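Side-chain contacts in aminopeptidase N (Francisella tularensis subsp. tularensis, PDB 5DLL), which is a zinc-dependent aminopeptidase of the M1 family that releases N-terminal residues from peptides and is probably involved in degrading intracellular peptides: residues 579-584 and 621-626; 612-617 and 637-642; 359-364 and 567-572. One frame throughout, in Å; residues are numbered along the deposited sequence.

Contact 1: 579-584 and 621-626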
loop_
_atom_site.group_PDB
_atom_site.type_symbol
_atom_site.label_atom_id
_atom_site.label_comp_id
_atom_site.label_asym_id
_atom_site.label_seq_id
_atom_site.Cartn_x
_atom_site.Cartn_y
_atom_site.Cartn_z
ATOM N N ILE A 579 2.327 25.674 -17.460
ATOM C CA ILE A 579 2.055 25.924 -18.878
ATOM C C ILE A 579 0.587 25.658 -19.208
ATOM O O ILE A 579 -0.045 26.431 -19.932
ATOM C CB ILE A 579 2.957 25.045 -19.786
ATOM C CG1 ILE A 579 4.418 25.524 -19.730
ATOM C CG2 ILE A 579 2.454 25.022 -21.228
ATOM C CD1 ILE A 579 4.702 26.800 -20.500
ATOM N N ILE A 580 0.054 24.566 -18.666
ATOM C CA ILE A 580 -1.310 24.126 -18.965
ATOM C C ILE A 580 -2.337 25.126 -18.424
ATOM O O ILE A 580 -3.273 25.509 -19.135
ATOM C CB ILE A 580 -1.598 22.730 -18.362
ATOM C CG1 ILE A 580 -0.590 21.686 -18.887
ATOM C CG2 ILE A 580 -3.044 22.308 -18.629
ATOM C CD1 ILE A 580 -1.045 20.861 -20.068
ATOM N N LEU A 581 -2.149 25.548 -17.174
ATOM C CA LEU A 581 -3.092 26.451 -16.499
ATOM C C LEU A 581 -3.145 27.835 -17.146
ATOM O O LEU A 581 -4.194 28.476 -17.158
ATOM C CB LEU A 581 -2.750 26.584 -15.009
ATOM C CG LEU A 581 -2.774 25.300 -14.172
ATOM C CD1 LEU A 581 -2.393 25.615 -12.733
ATOM C CD2 LEU A 581 -4.130 24.611 -14.234
ATOM N N ASN A 582 -2.019 28.284 -17.695
ATOM C CA ASN A 582 -1.973 29.544 -18.436
ATOM C C ASN A 582 -2.487 29.414 -19.874
ATOM O O ASN A 582 -2.476 30.397 -20.617
ATOM C CB ASN A 582 -0.543 30.104 -18.456
ATOM C CG ASN A 582 0.040 30.296 -17.063
ATOM O OD1 ASN A 582 1.230 30.067 -16.843
ATOM N ND2 ASN A 582 -0.795 30.711 -16.116
ATOM N N ASN A 583 -2.939 28.218 -20.266
ATOM C CA ASN A 583 -3.338 27.936 -21.650
ATOM C C ASN A 583 -2.232 28.352 -22.626
ATOM O O ASN A 583 -2.501 28.810 -23.739
ATOM C CB ASN A 583 -4.666 28.634 -21.993
ATOM C CG ASN A 583 -5.842 28.093 -21.194
ATOM O OD1 ASN A 583 -6.425 28.795 -20.369
ATOM N ND2 ASN A 583 -6.198 26.840 -21.440
ATOM N N ALA A 584 -0.987 28.171 -22.194
ATOM C CA ALA A 584 0.168 28.727 -22.890
ATOM C C ALA A 584 0.683 27.791 -23.974
ATOM O O ALA A 584 0.519 26.570 -23.887
ATOM C CB ALA A 584 1.279 29.029 -21.892
ATOM N N ALA A 621 -5.868 19.060 -12.047
ATOM C CA ALA A 621 -7.074 19.533 -11.358
ATOM C C ALA A 621 -6.886 19.746 -9.848
ATOM O O ALA A 621 -7.577 20.568 -9.248
ATOM C CB ALA A 621 -8.221 18.568 -11.609
ATOM N N GLU A 622 -5.957 19.008 -9.243
ATOM C CA GLU A 622 -5.635 19.173 -7.821
ATOM C C GLU A 622 -5.044 20.556 -7.504
ATOM O O GLU A 622 -5.094 21.005 -6.363
ATOM C CB GLU A 622 -4.669 18.070 -7.357
ATOM C CG GLU A 622 -5.260 16.664 -7.390
ATOM C CD GLU A 622 -4.226 15.555 -7.223
ATOM O OE1 GLU A 622 -3.015 15.851 -7.125
ATOM O OE2 GLU A 622 -4.624 14.369 -7.192
ATOM N N ALA A 623 -4.475 21.219 -8.508
ATOM C CA ALA A 623 -3.960 22.582 -8.343
ATOM C C ALA A 623 -5.087 23.610 -8.220
ATOM O O ALA A 623 -4.933 24.640 -7.565
ATOM C CB ALA A 623 -3.054 22.945 -9.512
ATOM N N MET A 624 -6.221 23.316 -8.847
ATOM C CA MET A 624 -7.310 24.273 -8.973
ATOM C C MET A 624 -8.249 24.210 -7.775
ATOM O O MET A 624 -8.484 23.138 -7.220
ATOM C CB MET A 624 -8.095 23.994 -10.257
ATOM C CG MET A 624 -7.224 23.862 -11.497
ATOM S SD MET A 624 -8.165 23.971 -13.027
ATOM C CE MET A 624 -8.571 25.716 -13.053
ATOM N N ARG A 625 -8.784 25.368 -7.387
ATOM C CA ARG A 625 -9.786 25.451 -6.328
ATOM C C ARG A 625 -11.157 25.059 -6.892
ATOM O O ARG A 625 -11.885 24.268 -6.289
ATOM C CB ARG A 625 -9.823 26.862 -5.730
ATOM C CG ARG A 625 -10.510 26.942 -4.371
ATOM C CD ARG A 625 -10.506 28.358 -3.806
ATOM N NE ARG A 625 -11.144 29.314 -4.712
ATOM C CZ ARG A 625 -12.461 29.456 -4.879
ATOM N NH1 ARG A 625 -13.326 28.707 -4.198
ATOM N NH2 ARG A 625 -12.920 30.359 -5.739
ATOM N N VAL A 626 -11.495 25.626 -8.048
ATOM C CA VAL A 626 -12.669 25.221 -8.816
ATOM C C VAL A 626 -12.172 24.531 -10.087
ATOM O O VAL A 626 -11.545 25.166 -10.939
ATOM C CB VAL A 626 -13.549 26.431 -9.193
ATOM C CG1 VAL A 626 -14.801 25.972 -9.933
ATOM C CG2 VAL A 626 -13.915 27.235 -7.950
#
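Leu581 meets Ala623 and Met624 with one methyl for each. Its CD1 lies 4.2 Å from Ala623 CB, while its CD2 lies 4.2 Å from Met624 CG. The branch is spread by chi2 of 179°, which carries CD1 straight on from CA and turns CD2 off to Met624. The Leu581 and Met624 side chains run alongside each other in opposite directions. Met624 offers the flank of its chain, at CG with SD close behind, while CE stands farther off. Ile620 lies against Leu581, and Ile632 of helix 629-646 against Met624, so the apolar patch extends beyond the three residues.

Backbone bonds on each side probably fix where the partners sit. Leu581 closes helix 565-581, which ends in a Schellman motif: Asn583 has positive phi, Ala584 N bonds to Ile579 O at 3.0 Å, and Asn583 N bonds to Ile580 O. Across from it, Met624 N reaches back to Ala621 O at 3.1 Å after helix 617-621, while Met624 O accepts from Arg832.

With 97 Å² buried and no hydrogen bond across, the contact is apolar and non-directional, a surface closure between a helix end and the loop leading to the next helix.

Contact 2: 612-617 and 637-642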
loop_
_atom_site.group_PDB
_atom_site.type_symbol
_atom_site.label_atom_id
_atom_site.label_comp_id
_atom_site.label_asym_id
_atom_site.label_seq_id
_atom_site.Cartn_x
_atom_site.Cartn_y
_atom_site.Cartn_z
ATOM N N LEU A 612 8.891 12.505 -18.770
ATOM C CA LEU A 612 8.423 12.890 -20.101
ATOM C C LEU A 612 6.910 12.726 -20.296
ATOM O O LEU A 612 6.349 13.266 -21.254
ATOM C CB LEU A 612 9.181 12.116 -21.189
ATOM C CG LEU A 612 10.678 12.401 -21.376
ATOM C CD1 LEU A 612 11.190 11.650 -22.595
ATOM C CD2 LEU A 612 10.994 13.881 -21.514
ATOM N N LEU A 613 6.246 11.992 -19.408
ATOM C CA LEU A 613 4.793 11.858 -19.492
ATOM C C LEU A 613 4.145 13.061 -18.811
ATOM O O LEU A 613 4.367 13.303 -17.624
ATOM C CB LEU A 613 4.326 10.542 -18.864
ATOM C CG LEU A 613 2.992 9.967 -19.361
ATOM C CD1 LEU A 613 2.921 9.915 -20.885
ATOM C CD2 LEU A 613 2.777 8.579 -18.772
ATOM N N ILE A 614 3.361 13.813 -19.581
ATOM C CA ILE A 614 2.701 15.031 -19.095
ATOM C C ILE A 614 1.677 14.655 -18.010
ATOM O O ILE A 614 0.931 13.684 -18.184
ATOM C CB ILE A 614 2.005 15.788 -20.262
ATOM C CG1 ILE A 614 3.034 16.276 -21.291
ATOM C CG2 ILE A 614 1.197 16.981 -19.765
ATOM C CD1 ILE A 614 3.840 17.483 -20.857
ATOM N N PRO A 615 1.640 15.411 -16.887
ATOM C CA PRO A 615 0.702 15.075 -15.807
ATOM C C PRO A 615 -0.722 14.867 -16.314
ATOM O O PRO A 615 -1.226 15.684 -17.090
ATOM C CB PRO A 615 0.752 16.301 -14.887
ATOM C CG PRO A 615 2.063 16.945 -15.155
ATOM C CD PRO A 615 2.477 16.581 -16.552
ATOM N N ILE A 616 -1.352 13.773 -15.895
ATOM C CA ILE A 616 -2.745 13.515 -16.254
ATOM C C ILE A 616 -3.680 14.592 -15.689
ATOM O O ILE A 616 -3.336 15.316 -14.746
ATOM C CB ILE A 616 -3.221 12.101 -15.838
ATOM C CG1 ILE A 616 -2.990 11.848 -14.343
ATOM C CG2 ILE A 616 -2.516 11.043 -16.677
ATOM C CD1 ILE A 616 -3.777 10.676 -13.800
ATOM N N GLU A 617 -4.868 14.673 -16.276
ATOM C CA GLU A 617 -5.777 15.796 -16.058
ATOM C C GLU A 617 -6.254 15.897 -14.606
ATOM O O GLU A 617 -6.393 17.001 -14.068
ATOM C CB GLU A 617 -6.973 15.700 -17.012
ATOM C CG GLU A 617 -6.592 15.671 -18.492
ATOM C CD GLU A 617 -6.496 14.261 -19.064
ATOM O OE1 GLU A 617 -5.370 13.731 -19.195
ATOM O OE2 GLU A 617 -7.554 13.678 -19.374
ATOM N N LYS A 637 -4.277 18.594 -24.216
ATOM C CA LYS A 637 -4.289 18.016 -25.552
ATOM C C LYS A 637 -3.399 18.853 -26.470
ATOM O O LYS A 637 -2.695 18.310 -27.319
ATOM C CB LYS A 637 -5.721 17.954 -26.087
ATOM C CG LYS A 637 -5.905 17.107 -27.335
ATOM C CD LYS A 637 -7.385 16.942 -27.654
ATOM C CE LYS A 637 -7.606 16.317 -29.023
ATOM N NZ LYS A 637 -6.963 14.979 -29.147
ATOM N N ASN A 638 -3.419 20.171 -26.266
ATOM C CA ASN A 638 -2.639 21.108 -27.073
ATOM C C ASN A 638 -1.138 20.923 -26.918
ATOM O O ASN A 638 -0.432 20.797 -27.916
ATOM C CB ASN A 638 -3.013 22.552 -26.735
ATOM C CG ASN A 638 -2.371 23.553 -27.673
ATOM O OD1 ASN A 638 -2.322 23.344 -28.886
ATOM N ND2 ASN A 638 -1.877 24.652 -27.118
ATOM N N VAL A 639 -0.647 20.904 -25.681
ATOM C CA VAL A 639 0.795 20.748 -25.451
ATOM C C VAL A 639 1.293 19.349 -25.813
ATOM O O VAL A 639 2.392 19.205 -26.355
ATOM C CB VAL A 639 1.228 21.099 -24.009
ATOM C CG1 VAL A 639 0.742 22.492 -23.632
ATOM C CG2 VAL A 639 0.748 20.062 -23.006
ATOM N N VAL A 640 0.488 18.328 -25.523
ATOM C CA VAL A 640 0.854 16.949 -25.849
ATOM C C VAL A 640 0.936 16.775 -27.366
ATOM O O VAL A 640 1.826 16.081 -27.862
ATOM C CB VAL A 640 -0.113 15.922 -25.197
ATOM C CG1 VAL A 640 -0.047 14.560 -25.880
ATOM C CG2 VAL A 640 0.201 15.783 -23.710
ATOM N N ASN A 641 0.023 17.415 -28.094
ATOM C CA ASN A 641 0.060 17.406 -29.558
ATOM C C ASN A 641 1.290 18.125 -30.129
ATOM O O ASN A 641 1.852 17.688 -31.134
ATOM C CB ASN A 641 -1.215 18.025 -30.141
ATOM C CG ASN A 641 -1.079 18.352 -31.618
ATOM O OD1 ASN A 641 -0.884 19.512 -31.992
ATOM N ND2 ASN A 641 -1.145 17.327 -32.461
ATOM N N GLN A 642 1.697 19.225 -29.499
ATOM C CA GLN A 642 2.877 19.965 -29.943
ATOM C C GLN A 642 4.150 19.129 -29.802
ATOM O O GLN A 642 4.896 18.963 -30.767
ATOM C CB GLN A 642 3.011 21.294 -29.194
ATOM C CG GLN A 642 2.035 22.358 -29.678
ATOM C CD GLN A 642 2.324 23.740 -29.113
ATOM O OE1 GLN A 642 3.477 24.101 -28.877
ATOM N NE2 GLN A 642 1.271 24.528 -28.909
#
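Ile614 meets Val639 and Val640 without any flat group between them: the touching surfaces are methyl, methylene and methine carbons, so there are no ring or amide faces and edges to assign across this contact. The closest pair is Ile614 CG1 with Val640 CG2, 3.8 Å apart. The same Val640 methyl also approaches Ile614 CB at 3.9 Å, and thus lies against the base of the isoleucine, where the chain branches. Chi1 of Ile614 is -64°, which sets CG1 beside the backbone N and sends the other branch, CG2, anti to that N. CG2 is the branch that reaches Val639, more loosely, with 4.5 Å from Ile614 CG2 to Val639 CG2. Ile614 and Val640 lie flank to flank, their side chains running in opposite senses. In Val640, chi1 of 161° turns CG1 anti to the backbone N and so leaves CG2 beside it, facing Ile614.

The setting is the all-helical C-terminal region, assigned to ARM-like repeats, in which successive helices pack side by side. Residues 612-617 are the link between helix 605-612 and helix 617-621, with Ile616 at the N-cap position of the latter, and they run over the flank of helix 629-646. The backbones stay close, with Ile614 CA 7.3 Å from Val640 CA.

All three touching residues are buried, and Ile614 supplies 48 of the 100 Å² covered. The polar backbone of the link is met from outside the two segments: the guanidinium of Arg636, one turn before Val640 on the same helix, donates to Ile614 O through NH2 and to Pro615 O through NE. Leu613 O accepts from Gln573 NE2 of helix 565-581, the helix whose Thr577 also touches the Pro615 ring.

Contact 3: 359-364 and 567-572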
loop_
_atom_site.group_PDB
_atom_site.type_symbol
_atom_site.label_atom_id
_atom_site.label_comp_id
_atom_site.label_asym_id
_atom_site.label_seq_id
_atom_site.Cartn_x
_atom_site.Cartn_y
_atom_site.Cartn_z
ATOM N N ILE A 359 1.186 9.379 -3.805
ATOM C CA ILE A 359 0.193 8.984 -2.791
ATOM C C ILE A 359 0.077 10.018 -1.672
ATOM O O ILE A 359 -1.031 10.346 -1.248
ATOM C CB ILE A 359 0.518 7.590 -2.188
ATOM C CG1 ILE A 359 0.068 6.486 -3.151
ATOM C CG2 ILE A 359 -0.146 7.392 -0.831
ATOM C CD1 ILE A 359 0.508 5.093 -2.750
ATOM N N ILE A 360 1.213 10.524 -1.201
ATOM C CA ILE A 360 1.218 11.531 -0.139
ATOM C C ILE A 360 0.596 12.847 -0.604
ATOM O O ILE A 360 -0.176 13.461 0.127
ATOM C CB ILE A 360 2.637 11.794 0.405
ATOM C CG1 ILE A 360 3.224 10.520 1.019
ATOM C CG2 ILE A 360 2.622 12.918 1.438
ATOM C CD1 ILE A 360 2.383 9.907 2.122
ATOM N N ARG A 361 0.924 13.276 -1.816
ATOM C CA ARG A 361 0.362 14.515 -2.360
ATOM C C ARG A 361 -1.100 14.379 -2.764
ATOM O O ARG A 361 -1.858 15.340 -2.665
ATOM C CB ARG A 361 1.180 14.988 -3.555
ATOM C CG ARG A 361 2.550 15.495 -3.162
ATOM C CD ARG A 361 3.367 15.825 -4.390
ATOM N NE ARG A 361 4.609 16.497 -4.043
ATOM C CZ ARG A 361 5.599 16.732 -4.897
ATOM N NH1 ARG A 361 5.502 16.347 -6.166
ATOM N NH2 ARG A 361 6.694 17.350 -4.476
ATOM N N SER A 362 -1.486 13.193 -3.226
ATOM C CA SER A 362 -2.880 12.921 -3.573
ATOM C C SER A 362 -3.713 12.615 -2.324
ATOM O O SER A 362 -4.391 13.497 -1.803
ATOM C CB SER A 362 -2.971 11.774 -4.588
ATOM O OG SER A 362 -4.308 11.546 -4.981
ATOM N N ALA A 363 -3.622 11.385 -1.823
ATOM C CA ALA A 363 -4.553 10.882 -0.807
ATOM C C ALA A 363 -4.277 11.403 0.600
ATOM O O ALA A 363 -5.202 11.811 1.303
ATOM C CB ALA A 363 -4.539 9.361 -0.802
ATOM N N GLN A 364 -3.013 11.381 1.011
ATOM C CA GLN A 364 -2.654 11.716 2.390
ATOM C C GLN A 364 -2.913 13.191 2.675
ATOM O O GLN A 364 -3.546 13.532 3.675
ATOM C CB GLN A 364 -1.192 11.364 2.671
ATOM C CG GLN A 364 -0.859 11.159 4.142
ATOM C CD GLN A 364 -0.798 12.456 4.927
ATOM O OE1 GLN A 364 -0.205 13.440 4.483
ATOM N NE2 GLN A 364 -1.413 12.463 6.104
ATOM N N ASN A 567 14.088 15.807 -7.967
ATOM C CA ASN A 567 13.862 17.237 -8.187
ATOM C C ASN A 567 13.871 17.622 -9.663
ATOM O O ASN A 567 13.295 18.647 -10.034
ATOM C CB ASN A 567 14.877 18.095 -7.413
ATOM C CG ASN A 567 14.380 18.502 -6.031
ATOM O OD1 ASN A 567 13.268 18.164 -5.619
ATOM N ND2 ASN A 567 15.209 19.245 -5.310
ATOM N N ARG A 568 14.522 16.812 -10.498
ATOM C CA ARG A 568 14.474 17.005 -11.948
ATOM C C ARG A 568 13.070 16.723 -12.479
ATOM O O ARG A 568 12.500 17.538 -13.199
ATOM C CB ARG A 568 15.505 16.121 -12.658
ATOM C CG ARG A 568 16.951 16.526 -12.398
ATOM C CD ARG A 568 17.942 15.602 -13.093
ATOM N NE ARG A 568 18.113 15.927 -14.511
ATOM C CZ ARG A 568 19.101 15.478 -15.286
ATOM N NH1 ARG A 568 20.044 14.676 -14.799
ATOM N NH2 ARG A 568 19.153 15.838 -16.563
ATOM N N TRP A 569 12.523 15.568 -12.116
ATOM C CA TRP A 569 11.127 15.231 -12.419
ATOM C C TRP A 569 10.169 16.254 -11.793
ATOM O O TRP A 569 9.261 16.748 -12.455
ATOM C CB TRP A 569 10.807 13.805 -11.934
ATOM C CG TRP A 569 9.344 13.462 -11.847
ATOM C CD1 TRP A 569 8.571 12.894 -12.819
ATOM C CD2 TRP A 569 8.489 13.642 -10.710
ATOM N NE1 TRP A 569 7.284 12.722 -12.362
ATOM C CE2 TRP A 569 7.209 13.172 -11.070
ATOM C CE3 TRP A 569 8.680 14.161 -9.423
ATOM C CZ2 TRP A 569 6.126 13.210 -10.192
ATOM C CZ3 TRP A 569 7.606 14.197 -8.553
ATOM C CH2 TRP A 569 6.345 13.727 -8.940
ATOM N N ASP A 570 10.391 16.584 -10.525
ATOM C CA ASP A 570 9.473 17.455 -9.788
ATOM C C ASP A 570 9.391 18.844 -10.409
ATOM O O ASP A 570 8.304 19.405 -10.542
ATOM C CB ASP A 570 9.901 17.568 -8.319
ATOM C CG ASP A 570 8.794 18.098 -7.425
ATOM O OD1 ASP A 570 7.643 17.633 -7.560
ATOM O OD2 ASP A 570 9.075 18.971 -6.573
ATOM N N SER A 571 10.546 19.388 -10.783
ATOM C CA SER A 571 10.621 20.713 -11.398
ATOM C C SER A 571 10.063 20.725 -12.823
ATOM O O SER A 571 9.504 21.728 -13.257
ATOM C CB SER A 571 12.067 21.216 -11.406
ATOM O OG SER A 571 12.568 21.328 -10.087
ATOM N N LEU A 572 10.222 19.617 -13.544
ATOM C CA LEU A 572 9.700 19.505 -14.906
ATOM C C LEU A 572 8.171 19.379 -14.912
ATOM O O LEU A 572 7.494 19.970 -15.757
ATOM C CB LEU A 572 10.335 18.309 -15.623
ATOM C CG LEU A 572 10.121 18.202 -17.140
ATOM C CD1 LEU A 572 10.601 19.451 -17.869
ATOM C CD2 LEU A 572 10.821 16.966 -17.687
#
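Arg361 spans the distance to Trp569 and Asp570 with its whole length. Its CB points toward helix 565-581, and from there the chain runs extended through CG and CD to NE, with CG anti to the carbonyl carbon. That reach is needed because the closest CA pair, Arg361 CA and Asp570 CA, is 12.1 Å apart. Contact across the gap begins at the guanidinium: Arg361 CZ stands 3.5 Å from Asp570 OD1, which lies at the edge of the group and near its plane.

Arg361 NH1 makes the firmer bond, 2.9 Å to Asp570 OD1 with an N-H...O angle of 153°. Arg361 NH2 also turns to Asp570 OD1, at 3.2 Å, but this bond is bent and weak. The salt bridge is therefore a fork on one carboxylate oxygen and not a pairing of two nitrogens with two oxygens; Asp570 OD2 stays 3.6 Å from Arg361 NH2. OD1 is met on its syn side, with NH1 29° out of the carboxylate plane. Asp570 brings the oxygen there by holding CG anti to its backbone N.

Arg361 NH1 has a second neighbour, Trp569 CZ3, at 3.8 Å. The indole and guanidinium planes are only 11° apart, yet the approach is oblique, and the two side chains pass antiparallel. Trp569 is buried, touching Ile354 and Arg358 of helix 349-369 and meeting the ring of Phe566, whereas Arg361 and Asp570 remain partly exposed. A neighbouring cation would probably favour the ionised form of Asp570.

The two helices belong to different domains of the M1 fold: helix 349-369 to the zinc-peptidase domain and helix 565-581 to the C-terminal helical domain. This is an interdomain salt bridge, away from the zinc site.

Overall arrangement
Following the chain, contact 3 opens on helix 349-369 of the peptidase domain and closes some 200 residues later, after the Ig-like domain, on the early part of helix 565-581. The end of that helix opens contact 1, in series with contact 3, their centres about 16 Å apart. Contact 2 opens at 612-617, before contact 1 closes at 621-626, and closes at 637-642: the two loops cross. Their centres are about 13 Å apart, and Ile580 CD1 touches Val639 CG2 at 3.5 Å. In the C-terminal domain, contacts 1 and 2 tie the end of helix 565-581 and the flank of helix 629-646 to the loops on either side of helix 617-621; contact 3 joins this domain to the peptidase domain.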